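Vibralactone Cyclase (Boreostereum vibrans, PDB 6KD0) catalyses the cyclization that forms the fused bicyclic beta-lactone of vibralactone, using what is probably the serine-hydrolase machinery of an alpha/beta hydrolase fold. Local coordinates at residues Met78-Ser87 with Cys122-Asp133; Leu136-Thr144 with Leu248-Phe259. One frame throughout, in Å; residues are numbered along the deposited sequence.

Contact 1: residues Met78-Ser87 with Cys122-Asp133; sequences MHVRTYIPTS and CDKLQVCAVSID
His79 and Asp133 meet through a nearly straight hydrogen bond (160°): ND1 gives its proton to OD2 at 2.7 Å, the oxygen lying in the ring plane while the nitrogen stands above the carboxylate plane, the two planes 59° apart. Histidine suits the place because its other nitrogen, NE2, bonds Asp68. On the face that carries Val80, Val130 and Ile132, β-branched side chains pack together, Val80 CG1 lying 3.6 Å from Val130 CG1 and Val80 CG2 beside Ile132 CG2. Tyr83 lays CD1 3.9 Å from Ala129 CB, a methyl small enough to let the ring come close, with Ala129 O at the ring edge; the Tyr83 hydroxyl shares a water with Ser131 OG and also bonds Asp115. Strands 76-85 and 128-132, which carry these residues, are antiparallel neighbours in the mixed sheet of the alpha/beta hydrolase fold, paired by backbone bonds such as Arg81 N to Ser131 O (2.9 Å). Beyond them Pro85 packs CD against Val127 O (3.4 Å). Gln126, bent at chi2 (-67°), turns its amide back to Asp123 O (NE2 to O, 2.9 Å) and reaches Ser87 OG through either of two waters. A leucine here would probably leave Asp123 O without this donor and both waters without their glutamine partner. Asp123 OD1 is anchored by Arg63.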
loop_
_atom_site.group_PDB
_atom_site.type_symbol
_atom_site.label_atom_id
_atom_site.label_comp_id
_atom_site.label_asym_id
_atom_site.label_seq_id
_atom_site.Cartn_x
_atom_site.Cartn_y
_atom_site.Cartn_z
ATOM N N MET A 78 -13.874 12.908 -5.835
ATOM C CA MET A 78 -13.251 11.903 -4.990
ATOM C C MET A 78 -13.028 12.511 -3.615
ATOM O O MET A 78 -12.555 13.646 -3.513
ATOM C CB MET A 78 -11.905 11.425 -5.580
ATOM C CG MET A 78 -11.137 10.516 -4.649
ATOM S SD MET A 78 -9.672 9.720 -5.361
ATOM C CE MET A 78 -8.625 11.152 -5.654
ATOM N N HIS A 79 -13.392 11.773 -2.571
ATOM C CA HIS A 79 -13.102 12.193 -1.206
ATOM C C HIS A 79 -11.624 11.998 -0.877
ATOM O O HIS A 79 -11.035 10.955 -1.188
ATOM C CB HIS A 79 -13.968 11.407 -0.222
ATOM C CG HIS A 79 -13.560 11.584 1.209
ATOM N ND1 HIS A 79 -13.293 10.520 2.043
ATOM C CD2 HIS A 79 -13.359 12.702 1.946
ATOM C CE1 HIS A 79 -12.962 10.977 3.240
ATOM N NE2 HIS A 79 -12.983 12.299 3.204
ATOM N N VAL A 80 -11.038 13.003 -0.231
ATOM C CA VAL A 80 -9.652 13.003 0.203
ATOM C C VAL A 80 -9.645 13.418 1.668
ATOM O O VAL A 80 -10.333 14.369 2.045
ATOM C CB VAL A 80 -8.814 13.996 -0.639
ATOM C CG1 VAL A 80 -7.446 14.165 -0.051
ATOM C CG2 VAL A 80 -8.736 13.547 -2.097
ATOM N N ARG A 81 -8.892 12.715 2.503
ATOM C CA ARG A 81 -8.723 13.140 3.885
ATOM C C ARG A 81 -7.259 13.458 4.145
ATOM O O ARG A 81 -6.366 12.703 3.738
ATOM C CB ARG A 81 -9.219 12.072 4.859
ATOM C CG ARG A 81 -8.836 12.347 6.319
ATOM C CD ARG A 81 -9.661 11.480 7.281
ATOM N NE ARG A 81 -11.008 12.006 7.449
ATOM C CZ ARG A 81 -11.847 11.650 8.416
ATOM N NH1 ARG A 81 -11.487 10.751 9.321
ATOM N NH2 ARG A 81 -13.048 12.202 8.472
ATOM N N THR A 82 -7.015 14.567 4.849
ATOM C CA THR A 82 -5.679 14.987 5.235
ATOM C C THR A 82 -5.578 14.985 6.755
ATOM O O THR A 82 -6.546 15.307 7.464
ATOM C CB THR A 82 -5.324 16.377 4.668
ATOM O OG1 THR A 82 -6.186 17.375 5.238
ATOM C CG2 THR A 82 -5.482 16.395 3.154
ATOM N N TYR A 83 -4.393 14.618 7.226
ATOM C CA TYR A 83 -4.053 14.392 8.623
ATOM C C TYR A 83 -2.896 15.335 8.908
ATOM O O TYR A 83 -1.797 15.146 8.368
ATOM C CB TYR A 83 -3.642 12.931 8.873
ATOM C CG TYR A 83 -4.675 11.896 8.471
ATOM C CD1 TYR A 83 -4.869 11.566 7.126
ATOM C CD2 TYR A 83 -5.448 11.242 9.424
ATOM C CE1 TYR A 83 -5.817 10.637 6.752
ATOM C CE2 TYR A 83 -6.403 10.301 9.055
ATOM C CZ TYR A 83 -6.577 10.005 7.713
ATOM O OH TYR A 83 -7.531 9.082 7.332
ATOM N N ILE A 84 -3.137 16.348 9.735
ATOM C CA ILE A 84 -2.269 17.510 9.856
ATOM C C ILE A 84 -1.800 17.594 11.302
ATOM O O ILE A 84 -2.635 17.678 12.203
ATOM C CB ILE A 84 -3.009 18.795 9.453
ATOM C CG1 ILE A 84 -3.616 18.621 8.056
ATOM C CG2 ILE A 84 -2.082 20.011 9.590
ATOM C CD1 ILE A 84 -4.807 19.509 7.765
ATOM N N PRO A 85 -0.489 17.550 11.574
ATOM C CA PRO A 85 -0.011 17.709 12.954
ATOM C C PRO A 85 -0.229 19.127 13.445
ATOM O O PRO A 85 -0.040 20.096 12.704
ATOM C CB PRO A 85 1.487 17.390 12.870
ATOM C CG PRO A 85 1.853 17.456 11.437
ATOM C CD PRO A 85 0.602 17.341 10.608
ATOM N N THR A 86 -0.620 19.240 14.718
ATOM C CA THR A 86 -0.913 20.536 15.314
ATOM C C THR A 86 -0.359 20.633 16.724
ATOM O O THR A 86 -0.954 21.302 17.570
ATOM C CB THR A 86 -2.416 20.829 15.360
ATOM O OG1 THR A 86 -3.070 19.876 16.210
ATOM C CG2 THR A 86 -3.037 20.800 13.988
ATOM N N SER A 87 0.757 19.952 17.008
ATOM C CA SER A 87 1.373 20.055 18.328
ATOM C C SER A 87 2.419 21.160 18.419
ATOM O O SER A 87 2.737 21.606 19.530
ATOM C CB SER A 87 1.994 18.721 18.743
ATOM O OG SER A 87 2.946 18.258 17.800
ATOM N N CYS A 122 0.875 10.740 11.537
ATOM C CA CYS A 122 1.059 12.171 11.329
ATOM C C CYS A 122 1.600 12.831 12.590
ATOM O O CYS A 122 2.461 13.712 12.506
ATOM C CB CYS A 122 -0.244 12.815 10.848
ATOM S SG CYS A 122 -1.343 13.567 12.072
ATOM N N ASP A 123 1.189 12.346 13.767
ATOM C CA ASP A 123 1.737 12.897 15.006
ATOM C C ASP A 123 3.140 12.362 15.264
ATOM O O ASP A 123 4.034 13.120 15.665
ATOM C CB ASP A 123 0.791 12.572 16.162
ATOM C CG ASP A 123 1.357 12.928 17.522
ATOM O OD1 ASP A 123 1.532 14.133 17.792
ATOM O OD2 ASP A 123 1.600 11.993 18.319
ATOM N N LYS A 124 3.367 11.073 14.992
ATOM C CA LYS A 124 4.651 10.470 15.331
ATOM C C LYS A 124 5.761 11.023 14.455
ATOM O O LYS A 124 6.854 11.309 14.943
ATOM C CB LYS A 124 4.571 8.951 15.208
ATOM C CG LYS A 124 5.922 8.248 15.265
ATOM C CD LYS A 124 6.016 7.314 16.454
ATOM C CE LYS A 124 7.458 6.835 16.661
ATOM N NZ LYS A 124 8.036 7.399 17.914
ATOM N N LEU A 125 5.490 11.211 13.164
ATOM C CA LEU A 125 6.519 11.599 12.208
ATOM C C LEU A 125 6.561 13.095 11.957
ATOM O O LEU A 125 7.521 13.582 11.333
ATOM C CB LEU A 125 6.285 10.878 10.877
ATOM C CG LEU A 125 7.018 9.557 10.691
ATOM C CD1 LEU A 125 7.022 8.737 11.961
ATOM C CD2 LEU A 125 6.413 8.781 9.540
ATOM N N GLN A 126 5.542 13.817 12.411
ATOM C CA GLN A 126 5.343 15.214 12.052
ATOM C C GLN A 126 5.313 15.382 10.530
ATOM O O GLN A 126 6.115 16.104 9.939
ATOM C CB GLN A 126 6.420 16.088 12.702
ATOM C CG GLN A 126 6.329 16.092 14.234
ATOM C CD GLN A 126 5.064 16.769 14.735
ATOM O OE1 GLN A 126 4.925 17.983 14.643
ATOM N NE2 GLN A 126 4.122 15.979 15.236
ATOM N N VAL A 127 4.364 14.684 9.897
ATOM C CA VAL A 127 4.107 14.833 8.470
ATOM C C VAL A 127 2.607 14.976 8.289
ATOM O O VAL A 127 1.824 14.518 9.118
ATOM C CB VAL A 127 4.627 13.642 7.630
ATOM C CG1 VAL A 127 6.125 13.418 7.866
ATOM C CG2 VAL A 127 3.830 12.385 7.948
ATOM N N CYS A 128 2.214 15.636 7.200
ATOM C CA CYS A 128 0.827 15.660 6.764
ATOM C C CYS A 128 0.571 14.414 5.928
ATOM O O CYS A 128 1.283 14.165 4.954
ATOM C CB CYS A 128 0.521 16.908 5.938
ATOM S SG CYS A 128 0.776 18.435 6.854
ATOM N N ALA A 129 -0.428 13.635 6.314
ATOM C CA ALA A 129 -0.801 12.441 5.570
ATOM C C ALA A 129 -2.029 12.727 4.721
ATOM O O ALA A 129 -2.881 13.542 5.083
ATOM C CB ALA A 129 -1.080 11.266 6.499
ATOM N N VAL A 130 -2.121 12.038 3.588
ATOM C CA VAL A 130 -3.259 12.156 2.683
ATOM C C VAL A 130 -3.729 10.749 2.348
ATOM O O VAL A 130 -2.904 9.877 2.054
ATOM C CB VAL A 130 -2.870 12.911 1.395
ATOM C CG1 VAL A 130 -4.087 13.113 0.512
ATOM C CG2 VAL A 130 -2.197 14.224 1.734
ATOM N N SER A 131 -5.038 10.528 2.407
ATOM C CA SER A 131 -5.667 9.248 2.092
ATOM C C SER A 131 -6.827 9.507 1.139
ATOM O O SER A 131 -7.580 10.463 1.335
ATOM C CB SER A 131 -6.171 8.579 3.364
ATOM O OG SER A 131 -6.549 7.233 3.107
ATOM N N ILE A 132 -6.995 8.674 0.111
ATOM C CA ILE A 132 -7.983 8.983 -0.922
ATOM C C ILE A 132 -8.894 7.790 -1.205
ATOM O O ILE A 132 -8.486 6.623 -1.132
ATOM C CB ILE A 132 -7.323 9.501 -2.225
ATOM C CG1 ILE A 132 -6.844 8.357 -3.137
ATOM C CG2 ILE A 132 -6.236 10.521 -1.894
ATOM C CD1 ILE A 132 -5.654 7.554 -2.583
ATOM N N ASP A 133 -10.151 8.108 -1.535
ATOM C CA ASP A 133 -11.178 7.109 -1.822
ATOM C C ASP A 133 -11.249 6.862 -3.331
ATOM O O ASP A 133 -12.195 7.263 -4.019
ATOM C CB ASP A 133 -12.526 7.569 -1.273
ATOM C CG ASP A 133 -12.561 7.594 0.252
ATOM O OD1 ASP A 133 -11.636 7.028 0.877
ATOM O OD2 ASP A 133 -13.511 8.180 0.818
HETATM O O HOH W 1 -6.958 6.710 5.915
HETATM O O HOH W 2 1.339 16.365 16.593
HETATM O O HOH W 3 2.985 19.923 14.970
#

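Contact 2: residues Leu136-Thr144 with Leu248-Phe259; sequences LTPESSSPT and LANPADPHDPSF
The ring of Phe259 has Pro251 CG over the centre of one face, 3.6 Å above the plane, and Ser142 OG at its edge, in plane, 3.4 Å from CD1. An apolar ring face suits the proline CG set over it; Trp106 also meets the Phe259 ring, with the planes inclined at about 45°. With OG anti to the backbone N (chi1 169°), Ser142 directs its hydroxyl to that edge and into two waters, one bound to Ser258 O and the other to Ser258 OG. Serine is short enough to meet the ring and polar enough to hold both waters.

The direct hydrogen bond between the segments runs from Ser142 N to Ala249 O, 2.9 Å. Nearby, Thr137 puts its methyl CG2 3.6 Å from Ala249 CA, where alanine's small side chain allows close approach, and Pro138 lies side by side with Leu248, CG to CD2 4.0 Å. A water ties Pro138 O, Ser141 OG and Leu248 O together. Farther along, Pro143 CB rests 3.9 Å from Ser258 OG, whose hydroxyl and backbone N both donate to Asp256 OD2, from opposite faces of the carboxylate plane.

Cis peptide bonds precede both Pro138 and Pro143, bending the chain sharply, and Pro143 takes the N-cap position of helix 144-158. Asn250, with positive phi, turns the backbone out of helix 239-249, into a loop with Asx turns at Asp253 and Asp256. The contact thus joins this loop to the connection from strand 128-132 to helix 144-158, the first leg of the beta-alpha-beta crossover to strand 171-176 in the alpha/beta hydrolase fold.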
loop_
_atom_site.group_PDB
_atom_site.type_symbol
_atom_site.label_atom_id
_atom_site.label_comp_id
_atom_site.label_asym_id
_atom_site.label_seq_id
_atom_site.Cartn_x
_atom_site.Cartn_y
_atom_site.Cartn_z
ATOM N N LEU A 136 -13.561 1.888 -6.859
ATOM C CA LEU A 136 -13.392 0.452 -6.674
ATOM C C LEU A 136 -13.863 -0.342 -7.881
ATOM O O LEU A 136 -14.778 0.065 -8.604
ATOM C CB LEU A 136 -14.175 -0.034 -5.452
ATOM C CG LEU A 136 -13.776 0.663 -4.143
ATOM C CD1 LEU A 136 -14.631 0.147 -2.995
ATOM C CD2 LEU A 136 -12.299 0.453 -3.878
ATOM N N THR A 137 -13.233 -1.506 -8.068
ATOM C CA THR A 137 -13.730 -2.525 -8.972
ATOM C C THR A 137 -14.825 -3.330 -8.273
ATOM O O THR A 137 -14.933 -3.309 -7.049
ATOM C CB THR A 137 -12.589 -3.458 -9.397
ATOM O OG1 THR A 137 -12.091 -4.141 -8.237
ATOM C CG2 THR A 137 -11.455 -2.664 -10.064
ATOM N N PRO A 138 -15.660 -4.062 -9.029
ATOM C CA PRO A 138 -15.758 -4.118 -10.489
ATOM C C PRO A 138 -16.574 -2.992 -11.094
ATOM O O PRO A 138 -16.616 -2.897 -12.315
ATOM C CB PRO A 138 -16.446 -5.458 -10.735
ATOM C CG PRO A 138 -17.353 -5.634 -9.548
ATOM C CD PRO A 138 -16.593 -5.004 -8.377
ATOM N N GLU A 139 -17.232 -2.184 -10.258
ATOM C CA GLU A 139 -18.060 -1.087 -10.766
ATOM C C GLU A 139 -17.270 -0.158 -11.687
ATOM O O GLU A 139 -17.805 0.335 -12.688
ATOM C CB GLU A 139 -18.673 -0.305 -9.604
ATOM C CG GLU A 139 -19.728 -1.079 -8.821
ATOM C CD GLU A 139 -19.154 -1.912 -7.689
ATOM O OE1 GLU A 139 -17.908 -1.984 -7.542
ATOM O OE2 GLU A 139 -19.960 -2.506 -6.933
ATOM N N SER A 140 -16.007 0.103 -11.366
ATOM C CA SER A 140 -15.101 0.822 -12.258
ATOM C C SER A 140 -13.950 -0.105 -12.626
ATOM O O SER A 140 -13.296 -0.636 -11.730
ATOM C CB SER A 140 -14.534 2.080 -11.584
ATOM O OG SER A 140 -15.540 3.034 -11.263
ATOM N N SER A 141 -13.669 -0.269 -13.918
ATOM C CA SER A 141 -12.566 -1.138 -14.347
ATOM C C SER A 141 -11.234 -0.399 -14.310
ATOM O O SER A 141 -11.188 0.825 -14.476
ATOM C CB SER A 141 -12.807 -1.651 -15.771
ATOM O OG SER A 141 -14.034 -2.347 -15.810
ATOM N N SER A 142 -10.146 -1.157 -14.126
ATOM C CA SER A 142 -8.803 -0.609 -14.296
ATOM C C SER A 142 -8.681 0.003 -15.692
ATOM O O SER A 142 -9.139 -0.599 -16.662
ATOM C CB SER A 142 -7.752 -1.711 -14.109
ATOM O OG SER A 142 -6.450 -1.271 -14.508
ATOM N N PRO A 143 -8.034 1.164 -15.850
ATOM C CA PRO A 143 -7.237 1.888 -14.857
ATOM C C PRO A 143 -7.941 3.034 -14.142
ATOM O O PRO A 143 -7.276 4.014 -13.774
ATOM C CB PRO A 143 -6.081 2.430 -15.697
ATOM C CG PRO A 143 -6.720 2.713 -17.044
ATOM C CD PRO A 143 -7.884 1.750 -17.197
ATOM N N THR A 144 -9.236 2.913 -13.851
ATOM C CA THR A 144 -9.921 4.025 -13.192
ATOM C C THR A 144 -9.354 4.277 -11.805
ATOM O O THR A 144 -9.078 5.424 -11.438
ATOM C CB THR A 144 -11.423 3.775 -13.120
ATOM O OG1 THR A 144 -11.912 3.672 -14.460
ATOM C CG2 THR A 144 -12.107 4.932 -12.386
ATOM N N LEU A 248 -12.128 -9.180 -11.506
ATOM C CA LEU A 248 -13.004 -8.056 -11.169
ATOM C C LEU A 248 -12.440 -6.750 -11.717
ATOM O O LEU A 248 -13.192 -5.860 -12.143
ATOM C CB LEU A 248 -13.181 -7.956 -9.655
ATOM C CG LEU A 248 -13.949 -9.035 -8.886
ATOM C CD1 LEU A 248 -13.904 -8.698 -7.404
ATOM C CD2 LEU A 248 -15.384 -9.133 -9.363
ATOM N N ALA A 249 -11.113 -6.620 -11.724
ATOM C CA ALA A 249 -10.516 -5.366 -12.172
ATOM C C ALA A 249 -10.662 -5.177 -13.684
ATOM O O ALA A 249 -10.627 -4.038 -14.175
ATOM C CB ALA A 249 -9.048 -5.305 -11.764
ATOM N N ASN A 250 -10.783 -6.274 -14.424
ATOM C CA ASN A 250 -11.146 -6.259 -15.837
ATOM C C ASN A 250 -10.345 -5.254 -16.673
ATOM O O ASN A 250 -10.928 -4.413 -17.362
ATOM C CB ASN A 250 -12.637 -5.980 -15.966
ATOM C CG ASN A 250 -13.160 -6.224 -17.368
ATOM O OD1 ASN A 250 -12.772 -7.183 -18.011
ATOM N ND2 ASN A 250 -14.024 -5.346 -17.845
ATOM N N PRO A 251 -9.009 -5.285 -16.610
ATOM C CA PRO A 251 -8.241 -4.385 -17.472
ATOM C C PRO A 251 -8.436 -4.801 -18.923
ATOM O O PRO A 251 -8.496 -5.988 -19.233
ATOM C CB PRO A 251 -6.793 -4.594 -17.012
ATOM C CG PRO A 251 -6.772 -5.967 -16.435
ATOM C CD PRO A 251 -8.119 -6.083 -15.744
ATOM N N ALA A 252 -8.526 -3.814 -19.813
ATOM C CA ALA A 252 -8.622 -4.125 -21.236
ATOM C C ALA A 252 -7.376 -4.866 -21.720
ATOM O O ALA A 252 -7.463 -5.716 -22.615
ATOM C CB ALA A 252 -8.844 -2.841 -22.032
ATOM N N ASP A 253 -6.220 -4.565 -21.148
ATOM C CA ASP A 253 -4.958 -5.198 -21.541
ATOM C C ASP A 253 -4.140 -5.499 -20.294
ATOM O O ASP A 253 -3.497 -4.594 -19.737
ATOM C CB ASP A 253 -4.168 -4.312 -22.498
ATOM C CG ASP A 253 -2.885 -4.962 -22.968
ATOM O OD1 ASP A 253 -2.687 -6.179 -22.721
ATOM O OD2 ASP A 253 -2.068 -4.242 -23.583
ATOM N N PRO A 254 -4.093 -6.759 -19.861
ATOM C CA PRO A 254 -3.300 -7.109 -18.670
ATOM C C PRO A 254 -1.803 -6.880 -18.834
ATOM O O PRO A 254 -1.088 -6.820 -17.820
ATOM C CB PRO A 254 -3.611 -8.597 -18.471
ATOM C CG PRO A 254 -4.069 -9.079 -19.805
ATOM C CD PRO A 254 -4.754 -7.924 -20.465
ATOM N N HIS A 255 -1.309 -6.757 -20.073
ATOM C CA HIS A 255 0.091 -6.458 -20.347
ATOM C C HIS A 255 0.425 -4.976 -20.225
ATOM O O HIS A 255 1.605 -4.622 -20.284
ATOM C CB HIS A 255 0.474 -6.919 -21.763
ATOM C CG HIS A 255 0.293 -8.385 -21.989
ATOM N ND1 HIS A 255 1.333 -9.285 -21.907
ATOM C CD2 HIS A 255 -0.813 -9.111 -22.273
ATOM C CE1 HIS A 255 0.878 -10.502 -22.145
ATOM N NE2 HIS A 255 -0.423 -10.425 -22.365
ATOM N N ASP A 256 -0.568 -4.107 -20.090
ATOM C CA ASP A 256 -0.281 -2.684 -20.027
ATOM C C ASP A 256 0.253 -2.319 -18.644
ATOM O O ASP A 256 -0.252 -2.814 -17.631
ATOM C CB ASP A 256 -1.533 -1.872 -20.330
ATOM C CG ASP A 256 -1.219 -0.407 -20.573
ATOM O OD1 ASP A 256 -0.914 -0.037 -21.727
ATOM O OD2 ASP A 256 -1.229 0.364 -19.596
ATOM N N PRO A 257 1.268 -1.461 -18.564
ATOM C CA PRO A 257 1.785 -1.060 -17.244
ATOM C C PRO A 257 0.755 -0.368 -16.363
ATOM O O PRO A 257 0.931 -0.364 -15.137
ATOM C CB PRO A 257 2.948 -0.112 -17.585
ATOM C CG PRO A 257 3.325 -0.419 -18.996
ATOM C CD PRO A 257 2.058 -0.898 -19.675
ATOM N N SER A 258 -0.298 0.223 -16.943
ATOM C CA SER A 258 -1.350 0.834 -16.133
ATOM C C SER A 258 -2.110 -0.191 -15.302
ATOM O O SER A 258 -2.863 0.203 -14.403
ATOM C CB SER A 258 -2.332 1.635 -16.993
ATOM O OG SER A 258 -3.217 0.803 -17.742
ATOM N N PHE A 259 -1.940 -1.487 -15.582
ATOM C CA PHE A 259 -2.418 -2.537 -14.689
ATOM C C PHE A 259 -1.290 -3.307 -14.017
ATOM O O PHE A 259 -1.356 -3.572 -12.811
ATOM C CB PHE A 259 -3.336 -3.525 -15.432
ATOM C CG PHE A 259 -3.914 -4.579 -14.524
ATOM C CD1 PHE A 259 -5.032 -4.306 -13.754
ATOM C CD2 PHE A 259 -3.307 -5.820 -14.398
ATOM C CE1 PHE A 259 -5.553 -5.265 -12.891
ATOM C CE2 PHE A 259 -3.815 -6.774 -13.529
ATOM C CZ PHE A 259 -4.940 -6.498 -12.779
HETATM O O HOH W 4 -14.698 -4.044 -13.883
HETATM O O HOH W 5 -4.769 -0.477 -12.583
HETATM O O HOH W 6 -5.384 -0.953 -17.137
HETATM O O HOH W 7 -9.094 -0.979 -19.257
#

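How the contacts relate
Contact 1 and contact 2 follow one another along the chain: strand 128-132, which closes the first, runs on into the loop 136-144 that opens the second. Their centres are about 28 Å apart, and apart from this continuity the segments do not touch. Contact 1 is a buried strand pairing near one edge of the sheet, its centre about 16 Å from the centre of the chain; contact 2, its centre about 17 Å from that point, is a partly buried meeting of loops bridged by several waters. Sequence and geometry suggest a Ser177-His311-Asp281 triad with Ser177 on a nucleophile elbow. The side chain of Ile132, in contact 1, lies near that elbow without touching it.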